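Local coordinates for protein D-hydantoinase (PDB 1NFG) that probably catalyses the stereospecific hydrolysis of the cyclic amide bond of D-hydantoin derivatives, at a two-zinc centre in a TIM-barrel fold, at residues D55-V60 with I235-C240; L208-R213 with V284-A289; T261-L266 with E341-M346. All blocks are in the same frame, centred on the assembly; numbering follows the deposited sequence.

Interaction 1 (D55-V60 with I235-C240). With ZN (zinc ion), chain E.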
loop_
_atom_site.group_PDB
_atom_site.type_symbol
_atom_site.label_atom_id
_atom_site.label_comp_id
_atom_site.label_asym_id
_atom_site.label_seq_id
_atom_site.Cartn_x
_atom_site.Cartn_y
_atom_site.Cartn_z
ATOM N N ASP A 55 -15.207 21.152 -21.276
ATOM C CA ASP A 55 -13.959 21.393 -20.559
ATOM C C ASP A 55 -14.188 22.123 -19.234
ATOM O O ASP A 55 -14.338 23.342 -19.208
ATOM C CB ASP A 55 -13.020 22.207 -21.444
ATOM C CG ASP A 55 -11.611 22.208 -20.934
ATOM O OD1 ASP A 55 -11.423 21.966 -19.719
ATOM O OD2 ASP A 55 -10.695 22.461 -21.742
ATOM N N VAL A 56 -14.196 21.378 -18.133
ATOM C CA VAL A 56 -14.435 21.971 -16.824
ATOM C C VAL A 56 -13.212 22.587 -16.145
ATOM O O VAL A 56 -13.237 22.846 -14.942
ATOM C CB VAL A 56 -15.076 20.938 -15.860
ATOM C CG1 VAL A 56 -16.336 20.366 -16.496
ATOM C CG2 VAL A 56 -14.082 19.828 -15.518
ATOM N N HIS A 57 -12.148 22.836 -16.898
ATOM C CA HIS A 57 -10.961 23.436 -16.296
ATOM C C HIS A 57 -10.272 24.409 -17.243
ATOM O O HIS A 57 -9.286 24.057 -17.895
ATOM C CB HIS A 57 -9.977 22.345 -15.862
ATOM C CG HIS A 57 -8.860 22.840 -14.990
ATOM N ND1 HIS A 57 -8.227 22.034 -14.066
ATOM C CD2 HIS A 57 -8.264 24.053 -14.897
ATOM C CE1 HIS A 57 -7.295 22.731 -13.441
ATOM N NE2 HIS A 57 -7.298 23.959 -13.926
ATOM N N THR A 58 -10.791 25.635 -17.307
ATOM C CA THR A 58 -10.219 26.665 -18.167
ATOM C C THR A 58 -9.972 27.982 -17.446
ATOM O O THR A 58 -10.617 28.301 -16.442
ATOM C CB THR A 58 -11.128 26.984 -19.380
ATOM O OG1 THR A 58 -12.422 27.396 -18.916
ATOM C CG2 THR A 58 -11.272 25.778 -20.274
ATOM N N HIS A 59 -9.019 28.737 -17.981
ATOM C CA HIS A 59 -8.658 30.056 -17.476
ATOM C C HIS A 59 -8.609 30.894 -18.745
ATOM O O HIS A 59 -7.570 31.427 -19.136
ATOM C CB HIS A 59 -7.293 30.013 -16.796
ATOM C CG HIS A 59 -7.237 29.082 -15.624
ATOM N ND1 HIS A 59 -8.050 29.226 -14.520
ATOM C CD2 HIS A 59 -6.471 27.990 -15.386
ATOM C CE1 HIS A 59 -7.787 28.265 -13.653
ATOM N NE2 HIS A 59 -6.834 27.501 -14.155
ATOM N N VAL A 60 -9.768 30.957 -19.391
ATOM C CA VAL A 60 -9.978 31.666 -20.643
ATOM C C VAL A 60 -9.444 33.105 -20.699
ATOM O O VAL A 60 -8.806 33.493 -21.680
ATOM C CB VAL A 60 -11.480 31.637 -20.977
ATOM C CG1 VAL A 60 -11.769 32.503 -22.150
ATOM C CG2 VAL A 60 -11.903 30.210 -21.276
ATOM N N ILE A 235 -9.931 16.795 -6.806
ATOM C CA ILE A 235 -8.546 17.177 -6.998
ATOM C C ILE A 235 -8.290 17.462 -8.468
ATOM O O ILE A 235 -8.386 16.568 -9.312
ATOM C CB ILE A 235 -7.559 16.074 -6.488
ATOM C CG1 ILE A 235 -7.390 16.156 -4.969
ATOM C CG2 ILE A 235 -6.167 16.295 -7.084
ATOM C CD1 ILE A 235 -8.652 16.096 -4.182
ATOM N N VAL A 236 -7.971 18.717 -8.772
ATOM C CA VAL A 236 -7.694 19.105 -10.148
ATOM C C VAL A 236 -6.297 18.651 -10.543
ATOM O O VAL A 236 -5.429 18.454 -9.695
ATOM C CB VAL A 236 -7.811 20.647 -10.357
ATOM C CG1 VAL A 236 -9.180 21.127 -9.915
ATOM C CG2 VAL A 236 -6.708 21.378 -9.598
ATOM N N HIS A 237 -6.097 18.495 -11.845
ATOM C CA HIS A 237 -4.841 18.048 -12.425
ATOM C C HIS A 237 -3.949 17.096 -11.617
ATOM O O HIS A 237 -2.902 17.495 -11.111
ATOM C CB HIS A 237 -4.007 19.251 -12.897
ATOM C CG HIS A 237 -3.810 20.315 -11.857
ATOM N ND1 HIS A 237 -3.492 20.032 -10.546
ATOM C CD2 HIS A 237 -3.852 21.666 -11.950
ATOM C CE1 HIS A 237 -3.349 21.162 -9.876
ATOM N NE2 HIS A 237 -3.561 22.167 -10.705
ATOM N N VAL A 238 -4.378 15.841 -11.485
ATOM C CA VAL A 238 -3.563 14.825 -10.819
ATOM C C VAL A 238 -2.578 14.514 -11.936
ATOM O O VAL A 238 -2.987 14.137 -13.033
ATOM C CB VAL A 238 -4.360 13.561 -10.496
ATOM C CG1 VAL A 238 -3.410 12.460 -10.056
ATOM C CG2 VAL A 238 -5.376 13.856 -9.396
ATOM N N THR A 239 -1.289 14.653 -11.661
ATOM C CA THR A 239 -0.290 14.482 -12.705
ATOM C C THR A 239 0.726 13.342 -12.627
ATOM O O THR A 239 1.458 13.109 -13.588
ATOM C CB THR A 239 0.513 15.773 -12.823
ATOM O OG1 THR A 239 1.439 15.851 -11.728
ATOM C CG2 THR A 239 -0.421 16.975 -12.744
ATOM N N CYS A 240 0.796 12.635 -11.507
ATOM C CA CYS A 240 1.796 11.586 -11.397
ATOM C C CYS A 240 1.357 10.412 -10.550
ATOM O O CYS A 240 0.338 10.468 -9.856
ATOM C CB CYS A 240 3.080 12.172 -10.812
ATOM S SG CYS A 240 2.832 12.896 -9.164
HETATM ZN ZN ZN E . -5.769 25.647 -13.231
#
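His57 lays the CE1 corner of its imidazole against Val236, 3.8 Å from its CB, while the same CE1 stands 3.9 Å from CD2 of His237. The side chain of His57 crosses that of Val236 at about a right angle. The two imidazoles meet obliquely, their planes turned 36° apart. With CG anti to the backbone N (chi1 -168°), the His57 ring stands off its strand and meets 235-240. Its NE2 binds one zinc ion at 2.4 Å, and His59 NE2 binds the same ion at 2.3 Å.

Two histidines spaced by one residue at the end of strand 48-58 form the HxH motif of the amidohydrolase TIM barrel, in which metal ligands gather at the C-terminal ends of the barrel strands. His237, in the loop after strand 233-235, belongs with His181 to the second zinc; the carbamate of Lys148 binds both ions, and Asp313 joins the first. Imidazole suits this role because one nitrogen can hold a metal while the other is held by a second shell. Here ND1 of His57 is hydrogen-bonded to Glu260, whose carboxylate also accepts the backbone N-H of His237. Val236, branched at CB, offers a compact, nonpolar wall to the first ring. On the strand side of His57, Asp55 OD1 accepts the backbone N-H of His57 at 3.0 Å, an Asx turn at the end of the strand.

Interaction 2 (L208-R213 with V284-A289)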
loop_
_atom_site.group_PDB
_atom_site.type_symbol
_atom_site.label_atom_id
_atom_site.label_comp_id
_atom_site.label_asym_id
_atom_site.label_seq_id
_atom_site.Cartn_x
_atom_site.Cartn_y
_atom_site.Cartn_z
ATOM N N LEU A 208 11.986 20.697 -11.187
ATOM C CA LEU A 208 12.750 20.176 -10.063
ATOM C C LEU A 208 12.401 20.871 -8.746
ATOM O O LEU A 208 12.505 20.264 -7.675
ATOM C CB LEU A 208 14.246 20.308 -10.343
ATOM C CG LEU A 208 14.700 19.672 -11.663
ATOM C CD1 LEU A 208 16.194 19.879 -11.849
ATOM C CD2 LEU A 208 14.360 18.191 -11.671
ATOM N N SER A 209 11.975 22.130 -8.819
ATOM C CA SER A 209 11.632 22.868 -7.609
ATOM C C SER A 209 10.306 22.415 -7.016
ATOM O O SER A 209 9.955 22.785 -5.893
ATOM C CB SER A 209 11.600 24.382 -7.883
ATOM O OG SER A 209 10.586 24.746 -8.805
ATOM N N ARG A 210 9.559 21.620 -7.774
ATOM C CA ARG A 210 8.287 21.110 -7.286
ATOM C C ARG A 210 8.039 19.689 -7.783
ATOM O O ARG A 210 7.156 19.430 -8.602
ATOM C CB ARG A 210 7.138 22.062 -7.663
ATOM C CG ARG A 210 7.203 22.655 -9.051
ATOM C CD ARG A 210 6.585 24.053 -9.083
ATOM N NE ARG A 210 5.264 24.119 -8.460
ATOM C CZ ARG A 210 4.802 25.193 -7.822
ATOM N NH1 ARG A 210 5.553 26.281 -7.724
ATOM N NH2 ARG A 210 3.599 25.186 -7.271
ATOM N N PRO A 211 8.828 18.739 -7.260
ATOM C CA PRO A 211 8.767 17.316 -7.592
ATOM C C PRO A 211 7.491 16.658 -7.074
ATOM O O PRO A 211 6.788 17.213 -6.225
ATOM C CB PRO A 211 10.017 16.766 -6.919
ATOM C CG PRO A 211 10.072 17.579 -5.671
ATOM C CD PRO A 211 9.808 18.975 -6.183
ATOM N N PRO A 212 7.190 15.451 -7.571
ATOM C CA PRO A 212 6.007 14.674 -7.194
ATOM C C PRO A 212 5.620 14.710 -5.720
ATOM O O PRO A 212 4.435 14.773 -5.392
ATOM C CB PRO A 212 6.365 13.273 -7.662
ATOM C CG PRO A 212 7.122 13.550 -8.922
ATOM C CD PRO A 212 8.032 14.693 -8.517
ATOM N N ARG A 213 6.602 14.671 -4.827
ATOM C CA ARG A 213 6.295 14.673 -3.401
ATOM C C ARG A 213 5.513 15.916 -3.000
ATOM O O ARG A 213 4.610 15.845 -2.165
ATOM C CB ARG A 213 7.571 14.603 -2.575
ATOM C CG ARG A 213 7.334 14.121 -1.160
ATOM C CD ARG A 213 7.222 12.617 -1.175
ATOM N NE ARG A 213 5.862 12.122 -1.006
ATOM C CZ ARG A 213 5.440 10.968 -1.513
ATOM N NH1 ARG A 213 6.270 10.216 -2.226
ATOM N NH2 ARG A 213 4.203 10.553 -1.285
ATOM N N VAL A 284 6.276 25.415 -19.171
ATOM C CA VAL A 284 6.267 25.762 -17.769
ATOM C C VAL A 284 4.828 25.917 -17.291
ATOM O O VAL A 284 4.240 27.004 -17.362
ATOM C CB VAL A 284 7.044 27.069 -17.498
ATOM C CG1 VAL A 284 6.875 27.482 -16.043
ATOM C CG2 VAL A 284 8.517 26.871 -17.817
ATOM N N PHE A 285 4.256 24.808 -16.833
ATOM C CA PHE A 285 2.904 24.810 -16.290
ATOM C C PHE A 285 2.969 24.075 -14.961
ATOM O O PHE A 285 3.964 23.408 -14.666
ATOM C CB PHE A 285 1.909 24.152 -17.250
ATOM C CG PHE A 285 2.407 22.890 -17.880
ATOM C CD1 PHE A 285 2.501 21.717 -17.143
ATOM C CD2 PHE A 285 2.776 22.875 -19.220
ATOM C CE1 PHE A 285 2.954 20.550 -17.736
ATOM C CE2 PHE A 285 3.229 21.715 -19.821
ATOM C CZ PHE A 285 3.319 20.548 -19.080
ATOM N N THR A 286 1.916 24.200 -14.164
ATOM C CA THR A 286 1.892 23.593 -12.846
ATOM C C THR A 286 0.659 22.738 -12.569
ATOM O O THR A 286 -0.455 23.122 -12.916
ATOM C CB THR A 286 1.986 24.702 -11.777
ATOM O OG1 THR A 286 3.226 25.403 -11.936
ATOM C CG2 THR A 286 1.894 24.123 -10.374
ATOM N N PRO A 287 0.847 21.563 -11.936
ATOM C CA PRO A 287 2.145 21.037 -11.500
ATOM C C PRO A 287 3.056 20.788 -12.695
ATOM O O PRO A 287 2.605 20.804 -13.841
ATOM C CB PRO A 287 1.763 19.765 -10.761
ATOM C CG PRO A 287 0.476 20.151 -10.114
ATOM C CD PRO A 287 -0.247 20.842 -11.257
ATOM N N PRO A 288 4.350 20.546 -12.447
ATOM C CA PRO A 288 5.313 20.307 -13.527
ATOM C C PRO A 288 5.053 19.052 -14.348
ATOM O O PRO A 288 4.450 18.094 -13.865
ATOM C CB PRO A 288 6.654 20.206 -12.789
ATOM C CG PRO A 288 6.407 20.865 -11.480
ATOM C CD PRO A 288 5.012 20.441 -11.137
ATOM N N ALA A 289 5.529 19.068 -15.590
ATOM C CA ALA A 289 5.406 17.916 -16.469
ATOM C C ALA A 289 6.184 16.796 -15.782
ATOM O O ALA A 289 7.272 17.026 -15.248
ATOM C CB ALA A 289 6.021 18.224 -17.815
#
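Arg210 reaches over Pro288 with its aliphatic part and over Thr286 with its polar end. At the root, CB lies near CG of Pro288. Next comes CG, which a chi1 of 41° sets between the backbone N and the carbonyl carbon; it lies along the proline ring, closer in the model than can be trusted in detail. Bends at chi2 and chi3 then carry the chain, CD included, across the proline at about a right angle. A saturated proline ring suits these methylenes, since it is rigid and nonpolar. Farther out, NE of Arg210 comes within 3.9 Å of the Thr286 methyl CG2. At the tip, NH2 touches that same methyl at 3.7 Å and forms a salt bridge with Glu183, which gives the guanidinium a charged partner at its far end.

Thr286 uses its two branches differently. CG2, anti to its own backbone N, is packed on the arginine, whereas OG1 sits over one face of the guanidinium, 4.2 Å above the plane and offset toward the rim, and is hydrogen-bonded to Asn335 OD1. A cis peptide bond between Thr286 and Pro287 turns the chain sharply here, and both Thr286 and Pro288 have their CB bonds directed toward 208-213. Thr286, Asn335 and Tyr153, whose side chain touches that of Thr286, probably bind substrate, as in related enzymes, so the arrangement is consistent with the wall of the substrate pocket that loops build above the barrel strands in hydantoinases and dihydropyrimidinases.

Interaction 3 (T261-L266 with E341-M346)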
loop_
_atom_site.group_PDB
_atom_site.type_symbol
_atom_site.label_atom_id
_atom_site.label_comp_id
_atom_site.label_asym_id
_atom_site.label_seq_id
_atom_site.Cartn_x
_atom_site.Cartn_y
_atom_site.Cartn_z
ATOM N N THR A 261 -7.389 14.725 -14.768
ATOM C CA THR A 261 -6.043 14.932 -15.308
ATOM C C THR A 261 -6.226 15.903 -16.456
ATOM O O THR A 261 -7.360 16.284 -16.782
ATOM C CB THR A 261 -5.385 13.679 -15.890
ATOM O OG1 THR A 261 -5.780 12.536 -15.138
ATOM C CG2 THR A 261 -3.870 13.810 -15.807
ATOM N N CYS A 262 -5.120 16.292 -17.075
ATOM C CA CYS A 262 -5.199 17.229 -18.165
ATOM C C CYS A 262 -4.344 16.749 -19.318
ATOM O O CYS A 262 -3.249 16.229 -19.129
ATOM C CB CYS A 262 -4.772 18.625 -17.681
ATOM S SG CYS A 262 -5.746 19.237 -16.246
ATOM N N THR A 263 -4.876 16.930 -20.515
ATOM C CA THR A 263 -4.234 16.518 -21.744
ATOM C C THR A 263 -2.714 16.447 -21.713
ATOM O O THR A 263 -2.139 15.384 -21.959
ATOM C CB THR A 263 -4.650 17.450 -22.881
ATOM O OG1 THR A 263 -6.059 17.705 -22.787
ATOM C CG2 THR A 263 -4.323 16.824 -24.231
ATOM N N HIS A 264 -2.059 17.565 -21.407
ATOM C CA HIS A 264 -0.594 17.602 -21.407
ATOM C C HIS A 264 0.103 16.642 -20.444
ATOM O O HIS A 264 1.273 16.310 -20.636
ATOM C CB HIS A 264 -0.086 19.042 -21.195
ATOM C CG HIS A 264 -0.730 19.756 -20.049
ATOM N ND1 HIS A 264 -2.077 20.045 -20.016
ATOM C CD2 HIS A 264 -0.214 20.228 -18.890
ATOM C CE1 HIS A 264 -2.364 20.662 -18.883
ATOM N NE2 HIS A 264 -1.252 20.785 -18.181
ATOM N N TYR A 265 -0.606 16.185 -19.420
ATOM C CA TYR A 265 -0.015 15.250 -18.476
ATOM C C TYR A 265 -0.017 13.827 -19.028
ATOM O O TYR A 265 0.451 12.895 -18.373
ATOM C CB TYR A 265 -0.754 15.318 -17.142
ATOM C CG TYR A 265 -0.558 16.650 -16.462
ATOM C CD1 TYR A 265 0.721 17.094 -16.116
ATOM C CD2 TYR A 265 -1.642 17.485 -16.192
ATOM C CE1 TYR A 265 0.916 18.334 -15.523
ATOM C CE2 TYR A 265 -1.458 18.730 -15.595
ATOM C CZ TYR A 265 -0.177 19.148 -15.264
ATOM O OH TYR A 265 0.006 20.378 -14.668
ATOM N N LEU A 266 -0.540 13.667 -20.241
ATOM C CA LEU A 266 -0.581 12.368 -20.903
ATOM C C LEU A 266 0.387 12.382 -22.082
ATOM O O LEU A 266 0.551 11.377 -22.773
ATOM C CB LEU A 266 -1.985 12.079 -21.442
ATOM C CG LEU A 266 -3.179 12.057 -20.492
ATOM C CD1 LEU A 266 -4.447 11.919 -21.308
ATOM C CD2 LEU A 266 -3.050 10.907 -19.503
ATOM N N GLU A 341 -8.387 24.014 -27.350
ATOM C CA GLU A 341 -8.767 23.576 -28.688
ATOM C C GLU A 341 -8.311 22.162 -29.025
ATOM O O GLU A 341 -9.062 21.389 -29.615
ATOM C CB GLU A 341 -8.219 24.531 -29.753
ATOM C CG GLU A 341 -8.902 24.355 -31.111
ATOM C CD GLU A 341 -8.377 25.293 -32.180
ATOM O OE1 GLU A 341 -8.166 26.490 -31.886
ATOM O OE2 GLU A 341 -8.184 24.831 -33.325
ATOM N N GLU A 342 -7.083 21.831 -28.645
ATOM C CA GLU A 342 -6.516 20.523 -28.935
ATOM C C GLU A 342 -7.016 19.380 -28.058
ATOM O O GLU A 342 -6.887 18.213 -28.436
ATOM C CB GLU A 342 -4.989 20.586 -28.839
ATOM C CG GLU A 342 -4.348 21.627 -29.741
ATOM C CD GLU A 342 -4.155 22.978 -29.065
ATOM O OE1 GLU A 342 -5.039 23.408 -28.291
ATOM O OE2 GLU A 342 -3.116 23.621 -29.326
ATOM N N ARG A 343 -7.604 19.709 -26.910
ATOM C CA ARG A 343 -8.063 18.686 -25.971
ATOM C C ARG A 343 -8.675 17.424 -26.577
ATOM O O ARG A 343 -8.116 16.340 -26.425
ATOM C CB ARG A 343 -9.038 19.272 -24.940
ATOM C CG ARG A 343 -9.367 18.277 -23.815
ATOM C CD ARG A 343 -10.327 18.829 -22.766
ATOM N NE ARG A 343 -11.606 19.231 -23.342
ATOM C CZ ARG A 343 -12.786 18.776 -22.936
ATOM N NH1 ARG A 343 -12.853 17.897 -21.945
ATOM N NH2 ARG A 343 -13.901 19.199 -23.519
ATOM N N LEU A 344 -9.809 17.551 -27.259
ATOM C CA LEU A 344 -10.462 16.377 -27.836
ATOM C C LEU A 344 -9.583 15.566 -28.779
ATOM O O LEU A 344 -9.453 14.353 -28.610
ATOM C CB LEU A 344 -11.757 16.763 -28.564
ATOM C CG LEU A 344 -12.958 17.287 -27.769
ATOM C CD1 LEU A 344 -14.212 16.657 -28.317
ATOM C CD2 LEU A 344 -12.833 16.960 -26.305
ATOM N N MET A 345 -8.984 16.211 -29.771
ATOM C CA MET A 345 -8.142 15.475 -30.705
ATOM C C MET A 345 -7.067 14.681 -29.986
ATOM O O MET A 345 -6.863 13.500 -30.271
ATOM C CB MET A 345 -7.490 16.416 -31.716
ATOM C CG MET A 345 -8.441 16.929 -32.790
ATOM S SD MET A 345 -7.589 17.952 -34.009
ATOM C CE MET A 345 -7.357 19.467 -33.054
ATOM N N MET A 346 -6.386 15.330 -29.047
ATOM C CA MET A 346 -5.324 14.688 -28.282
ATOM C C MET A 346 -5.826 13.499 -27.459
ATOM O O MET A 346 -5.219 12.430 -27.468
ATOM C CB MET A 346 -4.656 15.716 -27.370
ATOM C CG MET A 346 -3.860 16.760 -28.121
ATOM S SD MET A 346 -2.495 16.023 -29.046
ATOM C CE MET A 346 -3.225 15.874 -30.559
#
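Leaving strand 257-262, the chain brings Thr263 against Arg343 and Met346 on helix 343-352. Cys262, still in the strand, gives its carbonyl O to the N-H of Tyr265 at 2.7 Å, which starts a tight turn. Thr263 follows, and its two branches part company. The hydroxyl OG1 lies beside the backbone N (chi1 -43°) and rests 3.5 Å from CG of Arg343, against the aliphatic root of that side chain; this leaves the methyl CG2 anti to that N, where it faces CB and CG of Met346. A small beta-branched residue suits this place because the backbones come near, the CA atoms of Thr263 and Arg343 being 6.1 Å apart. The carbonyl O of Thr263 then accepts from Leu266 N, continuing the turn through the 3-10 segment 264-265.

Arg343 leads its guanidinium away from Thr263 to Val310 O and Thr85 OG1, so the contact is made by the root of its side chain and its backbone. Around it, Thr263 is bonded through its backbone to Ser311 of strand 310-311, and Leu266 packs on helix 292-303. Helix 343-352 thus packs on the end of strand 257-262 and, through Met346 and Val420, also touches strand 419-429.

From the N terminus, strand 48-58 supplies the first partner of interaction 1, whose loop closes only when the chain returns at 235-240. Before that, 208-213 has opened interaction 2, so the two cross; interaction 2 closes at 284-289. Interaction 3 opens at 261-266, after interaction 1 has closed but inside the loop of interaction 2, and ends at 341-346, crossing interaction 2 while following interaction 1 in series. Interaction 1 joins two barrel strand ends at the metals, interaction 2 the turn between helices 204-208 and 212-229 to the loop before helix 292-303, and interaction 3 a strand end to helix 343-352. Pro287 against His237 couples interactions 1 and 2, and Tyr265 OH, probably bonded to Pro287 O, couples 2 and 3.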